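Local coordinates for geranyltranstransferase (Stenotrophomonas maltophilia, PDB 7LBJ), which probably condenses isopentenyl diphosphate with allylic diphosphates in a magnesium-dependent reaction, making farnesyl or longer prenyl diphosphates, at residues Phe223-Asp228 with Lys264-Glu269. Sequence-based numbering, arbitrary orientation.
Sequences FQVRDD and KAQLHE
V225 reaches across to both Q266 and L267, and its two methyls divide the work. V225 CG1, anti to the backbone N (chi1 176°), runs alongside the base of L267, 3.9 Å from L267 CB, the two side chains passing in opposite directions. CG2 sits over the flat face of the Q266 amide, with V225 CG2 3.5 Å from Q266 OE1 and 3.6 Å from Q266 CD. The extended chain of Q266 carries its amide to this point, where it packs against the methyls by van der Waals contact. L267 in turn sends its CD2 across the aliphatic part of R226, 3.9 Å from R226 CD. The chi2 bend of the arginine (51°) brings CD back to this methyl, beside CB, which already lies against it; beyond CD the chain leads away from L267, and NH2 bonds to the backbone O of R298. This small apolar seam, edged by one amide, joins helices 206-233 and 260-277 in the largely helical fold of the FPP/GGPP synthase family. The segments run antiparallel with a marked tilt (149° between directions), their axes 9.4 Å apart at closest approach. F254 of helix 254-258 touches both V225 and Q266, whereas L267 also packs on A222 and I229, about a turn either way from V225 on the same helix, and on V296 of helix 286-297.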
loop_
_atom_site.group_PDB
_atom_site.type_symbol
_atom_site.label_atom_id
_atom_site.label_comp_id
_atom_site.label_asym_id
_atom_site.label_seq_id
_atom_site.Cartn_x
_atom_site.Cartn_y
_atom_site.Cartn_z
ATOM N N PHE A 223 2.061 25.116 -4.450
ATOM C CA PHE A 223 3.363 24.569 -4.091
ATOM C C PHE A 223 4.170 24.230 -5.342
ATOM O O PHE A 223 5.372 24.505 -5.420
ATOM C CB PHE A 223 3.143 23.332 -3.216
ATOM C CG PHE A 223 4.368 22.836 -2.528
ATOM C CD1 PHE A 223 4.745 23.361 -1.301
ATOM C CD2 PHE A 223 5.133 21.813 -3.083
ATOM C CE1 PHE A 223 5.876 22.885 -0.635
ATOM C CE2 PHE A 223 6.277 21.338 -2.430
ATOM C CZ PHE A 223 6.646 21.878 -1.201
ATOM N N GLN A 224 3.512 23.657 -6.346
ATOM C CA GLN A 224 4.226 23.231 -7.543
ATOM C C GLN A 224 4.600 24.405 -8.447
ATOM O O GLN A 224 5.685 24.409 -9.034
ATOM C CB GLN A 224 3.381 22.213 -8.311
ATOM C CG GLN A 224 4.086 21.669 -9.531
ATOM C CD GLN A 224 5.341 20.896 -9.168
ATOM O OE1 GLN A 224 5.354 20.165 -8.181
ATOM N NE2 GLN A 224 6.413 21.074 -9.955
ATOM N N VAL A 225 3.714 25.393 -8.602
ATOM C CA VAL A 225 4.079 26.596 -9.361
ATOM C C VAL A 225 5.294 27.272 -8.727
ATOM O O VAL A 225 6.249 27.653 -9.418
ATOM C CB VAL A 225 2.877 27.554 -9.453
ATOM C CG1 VAL A 225 3.267 28.860 -10.151
ATOM C CG2 VAL A 225 1.710 26.879 -10.202
ATOM N N ARG A 226 5.282 27.417 -7.395
ATOM C CA ARG A 226 6.431 28.001 -6.695
ATOM C C ARG A 226 7.700 27.207 -6.965
ATOM O O ARG A 226 8.770 27.788 -7.206
ATOM C CB ARG A 226 6.157 28.058 -5.184
ATOM C CG ARG A 226 7.333 28.583 -4.332
ATOM C CD ARG A 226 7.845 29.907 -4.883
ATOM N NE ARG A 226 8.804 30.578 -4.011
ATOM C CZ ARG A 226 9.456 31.691 -4.332
ATOM N NH1 ARG A 226 9.295 32.272 -5.516
ATOM N NH2 ARG A 226 10.288 32.236 -3.448
ATOM N N ASP A 227 7.607 25.875 -6.896
ATOM C CA ASP A 227 8.763 25.022 -7.159
ATOM C C ASP A 227 9.320 25.284 -8.550
ATOM O O ASP A 227 10.535 25.429 -8.729
ATOM C CB ASP A 227 8.376 23.548 -7.008
ATOM C CG ASP A 227 8.564 23.021 -5.581
ATOM O OD1 ASP A 227 8.829 23.826 -4.663
ATOM O OD2 ASP A 227 8.441 21.793 -5.381
ATOM N N ASP A 228 8.432 25.357 -9.549
ATOM C CA ASP A 228 8.860 25.645 -10.915
ATOM C C ASP A 228 9.579 26.980 -11.001
ATOM O O ASP A 228 10.618 27.093 -11.665
ATOM C CB ASP A 228 7.658 25.653 -11.857
ATOM C CG ASP A 228 7.242 24.272 -12.283
ATOM O OD1 ASP A 228 7.792 23.284 -11.740
ATOM O OD2 ASP A 228 6.371 24.176 -13.173
ATOM N N LYS A 264 4.395 33.760 -12.220
ATOM C CA LYS A 264 4.346 34.525 -10.977
ATOM C C LYS A 264 2.944 35.068 -10.729
ATOM O O LYS A 264 2.449 35.042 -9.594
ATOM C CB LYS A 264 5.377 35.656 -11.007
ATOM C CG LYS A 264 6.817 35.181 -10.795
ATOM C CD LYS A 264 7.794 36.363 -10.847
ATOM C CE LYS A 264 9.215 35.922 -10.549
ATOM N NZ LYS A 264 10.199 37.032 -10.773
ATOM N N ALA A 265 2.267 35.515 -11.790
ATOM C CA ALA A 265 0.885 35.955 -11.649
ATOM C C ALA A 265 -0.020 34.797 -11.244
ATOM O O ALA A 265 -0.923 34.970 -10.416
ATOM C CB ALA A 265 0.394 36.597 -12.954
ATOM N N GLN A 266 0.198 33.615 -11.833
ATOM C CA GLN A 266 -0.545 32.414 -11.436
ATOM C C GLN A 266 -0.369 32.127 -9.949
ATOM O O GLN A 266 -1.343 31.849 -9.235
ATOM C CB GLN A 266 -0.068 31.220 -12.262
ATOM C CG GLN A 266 -0.762 29.887 -11.943
ATOM C CD GLN A 266 -0.139 28.716 -12.685
ATOM O OE1 GLN A 266 1.027 28.774 -13.093
ATOM N NE2 GLN A 266 -0.906 27.640 -12.853
ATOM N N LEU A 267 0.875 32.187 -9.466
ATOM C CA LEU A 267 1.129 31.933 -8.052
ATOM C C LEU A 267 0.486 32.999 -7.174
ATOM O O LEU A 267 -0.074 32.686 -6.117
ATOM C CB LEU A 267 2.635 31.871 -7.795
ATOM C CG LEU A 267 3.045 31.518 -6.361
ATOM C CD1 LEU A 267 2.482 30.116 -6.043
ATOM C CD2 LEU A 267 4.569 31.567 -6.235
ATOM N N HIS A 268 0.552 34.258 -7.605
ATOM C CA HIS A 268 -0.031 35.353 -6.835
ATOM C C HIS A 268 -1.536 35.187 -6.686
ATOM O O HIS A 268 -2.092 35.448 -5.610
ATOM C CB HIS A 268 0.287 36.682 -7.507
ATOM C CG HIS A 268 -0.117 37.870 -6.694
ATOM N ND1 HIS A 268 -1.274 38.581 -6.936
ATOM C CD2 HIS A 268 0.479 38.467 -5.634
ATOM C CE1 HIS A 268 -1.368 39.572 -6.065
ATOM N NE2 HIS A 268 -0.317 39.524 -5.264
ATOM N N GLU A 269 -2.213 34.752 -7.758
ATOM C CA GLU A 269 -3.655 34.517 -7.677
ATOM C C GLU A 269 -3.973 33.376 -6.730
ATOM O O GLU A 269 -4.944 33.453 -5.964
ATOM C CB GLU A 269 -4.243 34.229 -9.063
ATOM C CG GLU A 269 -5.782 34.044 -9.062
ATOM C CD GLU A 269 -6.278 32.619 -8.727
ATOM O OE1 GLU A 269 -5.638 31.618 -9.140
ATOM O OE2 GLU A 269 -7.342 32.516 -8.061
#